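PDB 1IV3: 2-C-methyl-D-erythritol 2,4-cyclodiphosphate synthase from Thermus thermophilus, which converts 4-diphosphocytidyl-2-C-methyl-D-erythritol 2-phosphate into 2-C-methyl-D-erythritol 2,4-cyclodiphosphate with release of CMP, a step of non-mevalonate isoprenoid synthesis. Local coordinates for residues A[89-100]-A[141-151]; A[10-21]-A[28-39]. The protein carries 3 engineered substitutions. All blocks are in the same frame, centred on the assembly; numbering follows the deposited sequence.

Interaction 1 (A[89-100]-A[141-151]); sequences AKLLQASLVLTL and HVQARAVVLLD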
loop_
_atom_site.group_PDB
_atom_site.type_symbol
_atom_site.label_atom_id
_atom_site.label_comp_id
_atom_site.label_asym_id
_atom_site.label_seq_id
_atom_site.Cartn_x
_atom_site.Cartn_y
_atom_site.Cartn_z
ATOM N N ALA A 89 21.638 -0.739 9.664
ATOM C CA ALA A 89 20.816 -1.419 8.660
ATOM C C ALA A 89 21.601 -1.867 7.443
ATOM O O ALA A 89 22.578 -1.237 7.018
ATOM C CB ALA A 89 19.736 -0.435 8.234
ATOM N N LYS A 90 21.172 -2.980 6.857
ATOM C CA LYS A 90 21.629 -3.452 5.568
ATOM C C LYS A 90 20.389 -3.547 4.657
ATOM O O LYS A 90 19.592 -4.471 4.803
ATOM C CB LYS A 90 22.274 -4.829 5.569
ATOM C CG LYS A 90 23.769 -4.908 5.674
ATOM C CD LYS A 90 24.376 -4.091 6.797
ATOM C CE LYS A 90 25.881 -3.923 6.588
ATOM N NZ LYS A 90 26.624 -4.018 7.874
ATOM N N LEU A 91 20.234 -2.601 3.747
ATOM C CA LEU A 91 19.089 -2.723 2.842
ATOM C C LEU A 91 19.164 -4.031 2.076
ATOM O O LEU A 91 20.239 -4.391 1.593
ATOM C CB LEU A 91 19.091 -1.527 1.901
ATOM C CG LEU A 91 17.903 -1.327 0.970
ATOM C CD1 LEU A 91 16.551 -1.430 1.677
ATOM C CD2 LEU A 91 18.070 0.046 0.305
ATOM N N LEU A 92 18.052 -4.751 1.966
ATOM C CA LEU A 92 17.980 -6.009 1.241
ATOM C C LEU A 92 17.125 -5.952 -0.013
ATOM O O LEU A 92 17.424 -6.582 -1.020
ATOM C CB LEU A 92 17.406 -7.139 2.123
ATOM C CG LEU A 92 17.283 -8.482 1.390
ATOM C CD1 LEU A 92 18.619 -9.011 0.895
ATOM C CD2 LEU A 92 16.637 -9.523 2.296
ATOM N N GLN A 93 16.009 -5.202 0.063
ATOM C CA GLN A 93 15.085 -5.255 -1.068
ATOM C C GLN A 93 14.203 -4.025 -1.147
ATOM O O GLN A 93 13.875 -3.503 -0.058
ATOM C CB GLN A 93 14.170 -6.494 -0.917
ATOM C CG GLN A 93 13.346 -6.745 -2.182
ATOM C CD GLN A 93 12.842 -8.176 -2.322
ATOM O OE1 GLN A 93 12.477 -8.621 -3.426
ATOM N NE2 GLN A 93 12.806 -8.853 -1.181
ATOM N N ALA A 94 13.817 -3.598 -2.350
ATOM C CA ALA A 94 12.801 -2.544 -2.456
ATOM C C ALA A 94 11.775 -2.978 -3.499
ATOM O O ALA A 94 12.162 -3.429 -4.570
ATOM C CB ALA A 94 13.410 -1.186 -2.805
ATOM N N SER A 95 10.488 -2.838 -3.175
ATOM C CA SER A 95 9.428 -3.241 -4.084
ATOM C C SER A 95 8.446 -2.089 -4.165
ATOM O O SER A 95 7.943 -1.691 -3.112
ATOM C CB SER A 95 8.727 -4.506 -3.574
ATOM O OG SER A 95 7.723 -4.891 -4.510
ATOM N N LEU A 96 8.215 -1.553 -5.365
ATOM C CA LEU A 96 7.308 -0.403 -5.398
ATOM C C LEU A 96 6.468 -0.377 -6.664
ATOM O O LEU A 96 6.850 -0.978 -7.662
ATOM C CB LEU A 96 8.089 0.904 -5.309
ATOM C CG LEU A 96 8.957 1.236 -6.522
ATOM C CD1 LEU A 96 9.339 2.712 -6.537
ATOM C CD2 LEU A 96 10.228 0.395 -6.511
ATOM N N VAL A 97 5.358 0.351 -6.539
ATOM C CA VAL A 97 4.446 0.512 -7.661
ATOM C C VAL A 97 4.334 1.995 -8.004
ATOM O O VAL A 97 4.108 2.822 -7.122
ATOM C CB VAL A 97 3.031 0.018 -7.325
ATOM C CG1 VAL A 97 2.095 0.102 -8.511
ATOM C CG2 VAL A 97 3.101 -1.428 -6.814
ATOM N N LEU A 98 4.482 2.270 -9.291
ATOM C CA LEU A 98 4.224 3.587 -9.828
ATOM C C LEU A 98 2.926 3.557 -10.644
ATOM O O LEU A 98 2.784 2.689 -11.507
ATOM C CB LEU A 98 5.345 4.058 -10.733
ATOM C CG LEU A 98 6.735 3.945 -10.122
ATOM C CD1 LEU A 98 7.738 4.608 -11.071
ATOM C CD2 LEU A 98 6.789 4.569 -8.739
ATOM N N THR A 99 2.071 4.523 -10.319
ATOM C CA THR A 99 0.772 4.621 -10.975
ATOM C C THR A 99 0.613 5.979 -11.627
ATOM O O THR A 99 0.770 7.022 -10.981
ATOM C CB THR A 99 -0.358 4.400 -9.949
ATOM O OG1 THR A 99 -0.180 3.128 -9.313
ATOM C CG2 THR A 99 -1.702 4.378 -10.639
ATOM N N LEU A 100 0.325 5.971 -12.918
ATOM C CA LEU A 100 0.054 7.203 -13.668
ATOM C C LEU A 100 -0.527 6.830 -15.031
ATOM O O LEU A 100 -0.205 5.768 -15.580
ATOM C CB LEU A 100 1.305 8.063 -13.803
ATOM C CG LEU A 100 2.386 7.647 -14.800
ATOM C CD1 LEU A 100 3.547 8.643 -14.805
ATOM C CD2 LEU A 100 2.905 6.257 -14.500
ATOM N N HIS A 141 -2.465 12.584 -11.584
ATOM C CA HIS A 141 -1.419 12.464 -10.571
ATOM C C HIS A 141 -0.484 11.308 -10.924
ATOM O O HIS A 141 -0.873 10.362 -11.609
ATOM C CB HIS A 141 -1.969 12.212 -9.175
ATOM C CG HIS A 141 -2.730 13.346 -8.570
ATOM N ND1 HIS A 141 -2.281 14.032 -7.472
ATOM C CD2 HIS A 141 -3.926 13.901 -8.908
ATOM C CE1 HIS A 141 -3.163 14.975 -7.167
ATOM N NE2 HIS A 141 -4.162 14.917 -8.013
ATOM N N VAL A 142 0.740 11.414 -10.435
ATOM C CA VAL A 142 1.641 10.260 -10.386
ATOM C C VAL A 142 1.606 9.748 -8.947
ATOM O O VAL A 142 1.693 10.585 -8.028
ATOM C CB VAL A 142 3.059 10.598 -10.835
ATOM C CG1 VAL A 142 3.637 11.808 -10.080
ATOM C CG2 VAL A 142 3.965 9.383 -10.675
ATOM N N GLN A 143 1.449 8.440 -8.737
ATOM C CA GLN A 143 1.435 7.945 -7.361
ATOM C C GLN A 143 2.538 6.898 -7.205
ATOM O O GLN A 143 2.794 6.166 -8.169
ATOM C CB GLN A 143 0.107 7.317 -6.991
ATOM C CG GLN A 143 -1.098 8.214 -7.235
ATOM C CD GLN A 143 -2.422 7.466 -7.191
ATOM O OE1 GLN A 143 -3.095 7.244 -8.201
ATOM N NE2 GLN A 143 -2.812 7.056 -5.988
ATOM N N ALA A 144 3.168 6.814 -6.038
ATOM C CA ALA A 144 4.120 5.739 -5.789
ATOM C C ALA A 144 3.822 5.154 -4.418
ATOM O O ALA A 144 3.512 5.932 -3.513
ATOM C CB ALA A 144 5.569 6.214 -5.819
ATOM N N ARG A 145 3.937 3.838 -4.284
ATOM C CA ARG A 145 3.909 3.209 -2.962
ATOM C C ARG A 145 5.023 2.182 -2.922
ATOM O O ARG A 145 5.225 1.473 -3.920
ATOM C CB ARG A 145 2.544 2.582 -2.668
ATOM C CG ARG A 145 1.398 3.583 -2.828
ATOM C CD ARG A 145 0.068 2.981 -2.367
ATOM N NE ARG A 145 -0.930 4.060 -2.287
ATOM C CZ ARG A 145 -1.613 4.400 -3.375
ATOM N NH1 ARG A 145 -1.392 3.744 -4.505
ATOM N NH2 ARG A 145 -2.508 5.373 -3.304
ATOM N N ALA A 146 5.748 2.155 -1.802
ATOM C CA ALA A 146 6.960 1.363 -1.714
ATOM C C ALA A 146 7.065 0.604 -0.389
ATOM O O ALA A 146 6.701 1.193 0.628
ATOM C CB ALA A 146 8.222 2.225 -1.842
ATOM N N VAL A 147 7.585 -0.622 -0.458
ATOM C CA VAL A 147 7.965 -1.360 0.762
ATOM C C VAL A 147 9.458 -1.641 0.684
ATOM O O VAL A 147 9.970 -2.030 -0.384
ATOM C CB VAL A 147 7.189 -2.678 0.921
ATOM C CG1 VAL A 147 7.430 -3.357 2.247
ATOM C CG2 VAL A 147 5.685 -2.424 0.791
ATOM N N VAL A 148 10.165 -1.445 1.779
ATOM C CA VAL A 148 11.582 -1.842 1.770
ATOM C C VAL A 148 11.790 -2.884 2.864
ATOM O O VAL A 148 11.073 -2.947 3.883
ATOM C CB VAL A 148 12.548 -0.662 1.988
ATOM C CG1 VAL A 148 12.484 0.334 0.842
ATOM C CG2 VAL A 148 12.230 0.015 3.313
ATOM N N LEU A 149 12.798 -3.717 2.625
ATOM C CA LEU A 149 13.127 -4.763 3.600
ATOM C C LEU A 149 14.606 -4.621 3.936
ATOM O O LEU A 149 15.404 -4.451 3.003
ATOM C CB LEU A 149 12.788 -6.112 2.994
ATOM C CG LEU A 149 12.999 -7.370 3.829
ATOM C CD1 LEU A 149 12.074 -7.373 5.034
ATOM C CD2 LEU A 149 12.801 -8.607 2.949
ATOM N N LEU A 150 14.926 -4.692 5.211
ATOM C CA LEU A 150 16.305 -4.485 5.641
ATOM C C LEU A 150 16.740 -5.541 6.661
ATOM O O LEU A 150 15.928 -5.875 7.521
ATOM C CB LEU A 150 16.458 -3.101 6.269
ATOM C CG LEU A 150 16.004 -1.906 5.423
ATOM C CD1 LEU A 150 14.658 -1.417 5.926
ATOM C CD2 LEU A 150 17.019 -0.781 5.444
ATOM N N ASP A 151 17.976 -5.980 6.521
ATOM C CA ASP A 151 18.691 -6.961 7.313
ATOM C C ASP A 151 18.502 -8.391 6.834
ATOM O O ASP A 151 19.398 -9.113 6.409
ATOM C CB ASP A 151 18.228 -6.862 8.773
ATOM C CG ASP A 151 18.815 -5.615 9.408
ATOM O OD1 ASP A 151 19.275 -4.758 8.612
ATOM O OD2 ASP A 151 18.800 -5.543 10.654
#
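A classic beta bulge interrupts the antiparallel ladder between strands 91-99 and 141-150, neighbours in the mixed sheet of the IspF fold: Leu92 and Gln93 both face Leu149, whose carbonyl O accepts from Leu92 N at 2.9 Å and from Gln93 N at 3.1 Å. Ser95 pairs with Val147 in both directions. Lys90 N points straight at Asp151 OD1 (3.1 Å, 171° at the hydrogen), a short acidic side chain that suits this exposed end of the strand pair.

Small residues suit the face turned to helix 39-50: Ala146 CB lies 3.7 Å from Leu96 CB, and Leu98 CD2 reaches Ala144 CB at 3.6 Å. Leu91, with CG anti to its backbone nitrogen (chi1 -173°), brings CD1 obliquely to within 3.8 Å of Leu150 CG, while Leu150 CD2 meets Ala89 CB. Cutting Leu150 back to alanine would probably leave Leu91 CD1 and Ala89 CB without their branched apolar neighbour and open a gap beside Ala51. On the other face, Ser95 OG bonds to Ser50 and Tyr5 N of the second subunit, and Arg145 forms a salt bridge with Glu7 of that subunit. Apolar side chains thus pack toward the helix, while the other face adds polar bonds to apolar packing at the trimer interface.

Interaction 2 (A[10-21]-A[28-39]); sequences HRLEEGRPLYLC and PVGALAHSDGDA. With MG (magnesium ion), chain G.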
loop_
_atom_site.group_PDB
_atom_site.type_symbol
_atom_site.label_atom_id
_atom_site.label_comp_id
_atom_site.label_asym_id
_atom_site.label_seq_id
_atom_site.Cartn_x
_atom_site.Cartn_y
_atom_site.Cartn_z
ATOM N N HIS A 10 1.955 13.263 -6.627
ATOM C CA HIS A 10 2.055 14.627 -7.112
ATOM C C HIS A 10 1.052 14.868 -8.237
ATOM O O HIS A 10 0.805 13.983 -9.053
ATOM C CB HIS A 10 3.439 14.994 -7.659
ATOM C CG HIS A 10 4.423 15.063 -6.526
ATOM N ND1 HIS A 10 4.695 16.226 -5.838
ATOM C CD2 HIS A 10 5.176 14.090 -5.951
ATOM C CE1 HIS A 10 5.590 15.970 -4.893
ATOM N NE2 HIS A 10 5.897 14.679 -4.941
ATOM N N ARG A 11 0.542 16.095 -8.202
ATOM C CA ARG A 11 -0.294 16.582 -9.284
ATOM C C ARG A 11 0.605 16.636 -10.516
ATOM O O ARG A 11 1.764 17.046 -10.463
ATOM C CB ARG A 11 -0.866 17.942 -8.951
ATOM C CG ARG A 11 -2.091 18.418 -9.694
ATOM C CD ARG A 11 -2.838 19.463 -8.854
ATOM N NE ARG A 11 -4.011 18.867 -8.216
ATOM C CZ ARG A 11 -5.022 18.296 -8.864
ATOM N NH1 ARG A 11 -5.037 18.228 -10.190
ATOM N NH2 ARG A 11 -6.040 17.781 -8.179
ATOM N N LEU A 12 0.008 16.219 -11.626
ATOM C CA LEU A 12 0.791 16.285 -12.864
ATOM C C LEU A 12 0.323 17.462 -13.709
ATOM O O LEU A 12 -0.874 17.699 -13.868
ATOM C CB LEU A 12 0.654 14.961 -13.606
ATOM C CG LEU A 12 1.406 13.769 -13.023
ATOM C CD1 LEU A 12 0.898 12.492 -13.673
ATOM C CD2 LEU A 12 2.916 13.929 -13.216
ATOM N N GLU A 13 1.260 18.227 -14.273
ATOM C CA GLU A 13 0.766 19.300 -15.145
ATOM C C GLU A 13 1.502 19.321 -16.478
ATOM O O GLU A 13 2.675 18.970 -16.595
ATOM C CB GLU A 13 0.875 20.642 -14.424
ATOM C CG GLU A 13 -0.464 21.364 -14.298
ATOM C CD GLU A 13 -0.864 21.596 -12.853
ATOM O OE1 GLU A 13 0.050 21.605 -11.997
ATOM O OE2 GLU A 13 -2.075 21.757 -12.592
ATOM N N GLU A 14 0.758 19.761 -17.503
ATOM C CA GLU A 14 1.306 19.837 -18.843
ATOM C C GLU A 14 2.555 20.719 -18.933
ATOM O O GLU A 14 2.623 21.806 -18.358
ATOM C CB GLU A 14 0.214 20.327 -19.818
ATOM C CG GLU A 14 -0.116 19.234 -20.828
ATOM C CD GLU A 14 -1.527 18.718 -20.630
ATOM O OE1 GLU A 14 -1.786 17.520 -20.860
ATOM O OE2 GLU A 14 -2.384 19.535 -20.229
ATOM N N GLY A 15 3.529 20.190 -19.668
ATOM C CA GLY A 15 4.769 20.818 -20.036
ATOM C C GLY A 15 5.785 20.941 -18.930
ATOM O O GLY A 15 6.778 21.648 -19.065
ATOM N N ARG A 16 5.595 20.272 -17.802
ATOM C CA ARG A 16 6.634 20.254 -16.773
ATOM C C ARG A 16 7.489 19.003 -16.942
ATOM O O ARG A 16 6.966 17.966 -17.378
ATOM C CB ARG A 16 5.981 20.258 -15.396
ATOM C CG ARG A 16 5.407 21.579 -14.924
ATOM C CD ARG A 16 4.879 21.447 -13.497
ATOM N NE ARG A 16 3.775 22.381 -13.271
ATOM C CZ ARG A 16 3.970 23.689 -13.150
ATOM N NH1 ARG A 16 5.210 24.159 -13.235
ATOM N NH2 ARG A 16 2.946 24.507 -12.948
ATOM N N PRO A 17 8.764 19.025 -16.611
ATOM C CA PRO A 17 9.590 17.808 -16.727
ATOM C C PRO A 17 9.118 16.729 -15.763
ATOM O O PRO A 17 8.669 16.969 -14.647
ATOM C CB PRO A 17 10.998 18.290 -16.337
ATOM C CG PRO A 17 10.708 19.459 -15.442
ATOM C CD PRO A 17 9.551 20.168 -16.097
ATOM N N LEU A 18 9.224 15.481 -16.212
ATOM C CA LEU A 18 8.835 14.367 -15.357
ATOM C C LEU A 18 10.078 13.636 -14.861
ATOM O O LEU A 18 10.879 13.186 -15.685
ATOM C CB LEU A 18 7.938 13.378 -16.112
ATOM C CG LEU A 18 7.592 12.124 -15.309
ATOM C CD1 LEU A 18 6.756 12.463 -14.089
ATOM C CD2 LEU A 18 6.866 11.109 -16.187
ATOM N N TYR A 19 10.231 13.532 -13.549
ATOM C CA TYR A 19 11.338 12.791 -12.968
ATOM C C TYR A 19 10.841 11.568 -12.219
ATOM O O TYR A 19 9.923 11.708 -11.396
ATOM C CB TYR A 19 12.119 13.668 -11.966
ATOM C CG TYR A 19 12.778 14.808 -12.709
ATOM C CD1 TYR A 19 13.940 14.502 -13.413
ATOM C CD2 TYR A 19 12.269 16.091 -12.701
ATOM C CE1 TYR A 19 14.596 15.492 -14.113
ATOM C CE2 TYR A 19 12.925 17.106 -13.411
ATOM C CZ TYR A 19 14.077 16.770 -14.104
ATOM O OH TYR A 19 14.773 17.725 -14.818
ATOM N N LEU A 20 11.448 10.404 -12.477
ATOM C CA LEU A 20 11.012 9.192 -11.774
ATOM C C LEU A 20 12.221 8.297 -11.564
ATOM O O LEU A 20 13.005 8.078 -12.488
ATOM C CB LEU A 20 9.907 8.430 -12.503
ATOM C CG LEU A 20 8.499 9.023 -12.403
ATOM C CD1 LEU A 20 7.539 8.347 -13.379
ATOM C CD2 LEU A 20 7.931 8.923 -10.996
ATOM N N CYS A 21 12.365 7.825 -10.330
ATOM C CA CYS A 21 13.494 6.953 -10.044
ATOM C C CYS A 21 14.840 7.613 -10.314
ATOM O O CYS A 21 15.828 6.922 -10.562
ATOM C CB CYS A 21 13.403 5.668 -10.892
ATOM S SG CYS A 21 11.962 4.645 -10.477
ATOM N N PRO A 28 4.598 14.430 -21.790
ATOM C CA PRO A 28 3.766 15.624 -21.983
ATOM C C PRO A 28 3.391 16.264 -20.653
ATOM O O PRO A 28 2.834 17.360 -20.656
ATOM C CB PRO A 28 2.500 15.072 -22.648
ATOM C CG PRO A 28 2.408 13.663 -22.151
ATOM C CD PRO A 28 3.836 13.184 -22.023
ATOM N N VAL A 29 3.656 15.608 -19.522
ATOM C CA VAL A 29 3.194 16.052 -18.212
ATOM C C VAL A 29 4.244 15.770 -17.146
ATOM O O VAL A 29 5.003 14.801 -17.220
ATOM C CB VAL A 29 1.873 15.381 -17.786
ATOM C CG1 VAL A 29 0.755 15.718 -18.761
ATOM C CG2 VAL A 29 2.020 13.867 -17.668
ATOM N N GLY A 30 4.329 16.615 -16.132
ATOM C CA GLY A 30 5.378 16.437 -15.126
ATOM C C GLY A 30 4.872 16.945 -13.799
ATOM O O GLY A 30 3.791 17.529 -13.684
ATOM N N ALA A 31 5.626 16.722 -12.725
ATOM C CA ALA A 31 5.000 17.176 -11.478
ATOM C C ALA A 31 5.081 18.698 -11.402
ATOM O O ALA A 31 6.021 19.359 -11.831
ATOM C CB ALA A 31 5.604 16.482 -10.274
ATOM N N LEU A 32 3.993 19.227 -10.861
ATOM C CA LEU A 32 3.868 20.619 -10.466
ATOM C C LEU A 32 4.249 20.650 -8.991
ATOM O O LEU A 32 3.561 20.014 -8.184
ATOM C CB LEU A 32 2.457 21.137 -10.706
ATOM C CG LEU A 32 1.911 22.152 -9.701
ATOM C CD1 LEU A 32 1.420 23.390 -10.440
ATOM C CD2 LEU A 32 0.817 21.547 -8.837
ATOM N N ALA A 33 5.337 21.329 -8.639
ATOM C CA ALA A 33 5.741 21.248 -7.240
ATOM C C ALA A 33 6.999 22.056 -6.933
ATOM O O ALA A 33 7.559 22.736 -7.786
ATOM C CB ALA A 33 5.991 19.797 -6.831
ATOM N N HIS A 34 7.389 21.913 -5.664
ATOM C CA HIS A 34 8.557 22.594 -5.126
ATOM C C HIS A 34 9.795 21.721 -5.236
ATOM O O HIS A 34 10.905 22.240 -5.355
ATOM C CB HIS A 34 8.239 23.040 -3.692
ATOM C CG HIS A 34 7.231 24.155 -3.754
ATOM N ND1 HIS A 34 5.872 23.932 -3.782
ATOM C CD2 HIS A 34 7.392 25.497 -3.832
ATOM C CE1 HIS A 34 5.232 25.086 -3.854
ATOM N NE2 HIS A 34 6.135 26.054 -3.881
ATOM N N SER A 35 9.617 20.404 -5.228
ATOM C CA SER A 35 10.725 19.477 -5.455
ATOM C C SER A 35 10.807 19.161 -6.945
ATOM O O SER A 35 10.198 19.864 -7.748
ATOM C CB SER A 35 10.550 18.185 -4.659
ATOM O OG SER A 35 9.574 17.310 -5.253
ATOM N N ASP A 36 11.537 18.104 -7.284
ATOM C CA ASP A 36 11.439 17.547 -8.632
ATOM C C ASP A 36 10.190 16.685 -8.741
ATOM O O ASP A 36 9.842 16.139 -9.791
ATOM C CB ASP A 36 12.678 16.734 -8.990
ATOM C CG ASP A 36 13.004 15.659 -7.966
ATOM O OD1 ASP A 36 14.180 15.232 -7.934
ATOM O OD2 ASP A 36 12.079 15.262 -7.228
ATOM N N GLY A 37 9.494 16.535 -7.609
ATOM C CA GLY A 37 8.290 15.728 -7.634
ATOM C C GLY A 37 8.476 14.274 -8.012
ATOM O O GLY A 37 7.520 13.622 -8.482
ATOM N N ASP A 38 9.672 13.731 -7.808
ATOM C CA ASP A 38 9.939 12.326 -8.106
ATOM C C ASP A 38 9.312 11.409 -7.052
ATOM O O ASP A 38 9.861 11.153 -5.971
ATOM C CB ASP A 38 11.441 12.071 -8.148
ATOM C CG ASP A 38 11.855 10.728 -8.699
ATOM O OD1 ASP A 38 11.185 9.700 -8.443
ATOM O OD2 ASP A 38 12.910 10.703 -9.377
ATOM N N ALA A 39 8.114 10.924 -7.365
ATOM C CA ALA A 39 7.315 10.172 -6.401
ATOM C C ALA A 39 7.977 8.871 -5.979
ATOM O O ALA A 39 7.835 8.415 -4.840
ATOM C CB ALA A 39 5.949 9.958 -7.041
HETATM MG MG MG G . 6.832 13.864 -3.386
HETATM O O HOH W 1 1.513 17.965 -6.334
HETATM O O HOH W 2 8.314 15.251 -11.962
HETATM O O HOH W 3 8.516 19.001 -12.552
HETATM O O HOH W 4 7.320 11.952 -10.298
HETATM O O HOH W 5 6.391 15.191 -1.519
#
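Over one face of the His10 imidazole lies Gly37 CA, 3.8 Å from the ring centroid and only 9° off the ring normal, a CH-pi contact; Ala39 CB sits at the ring edge. With CG anti to the carbonyl carbon (chi1 -70°), the ring extends toward the magnesium ion, which NE2 binds at 2.0 Å. Glycine suits position 37, since a side chain there would strike Ala31 CB.

Farther along, Glu13 and Gly30 pair in both directions, with Glu13 N giving Gly30 O a 2.7 Å bond. Gly30 must also be bare, because Arg16 O and Pro17 O approach its CA from the returning chain. One water bridges the two segments, accepting from Tyr19 N and Ala31 N and donating to Pro17 O and Asp36 O. Asp38 OD1 takes the Cys21 N-H on its syn lone pair (2.9 Å), while OD2 receives Gly22 N; the short carboxylate also makes Asp38 the N-cap, with OD1 accepting from Met41 N. Asp8 and His42 complete the protein ligands of the metal. Strand 29-31 flanks strand 3-14 at the sheet margin, His10 and Leu12 pack against Val142 of strand 141-150, and the loop after strand 29-31 leads into helix 39-50.

Along the chain, interaction 2 closes before interaction 1 opens, and their centres lie about 19 Å apart on opposite sides of the chain's centre. Both reach one mixed sheet, ordered 29-31, 3-14, 141-150, 91-99, 127-132: interaction 1 as the pair 91-99/141-150, interaction 2 through the pair 3-14/29-31, with strand 18-20 belonging to a small separate sheet. At the seam between 3-14 and 141-150, Val142 N lies 2.9 Å from His10 O, a probable hydrogen bond. Helix 39-50, which starts at the end of segment 28-39, packs over interaction 1. The sheet thus connects the metal site, with His10 in interaction 2, to the subunit-contacting strands of interaction 1, consistent with a homotrimeric enzyme.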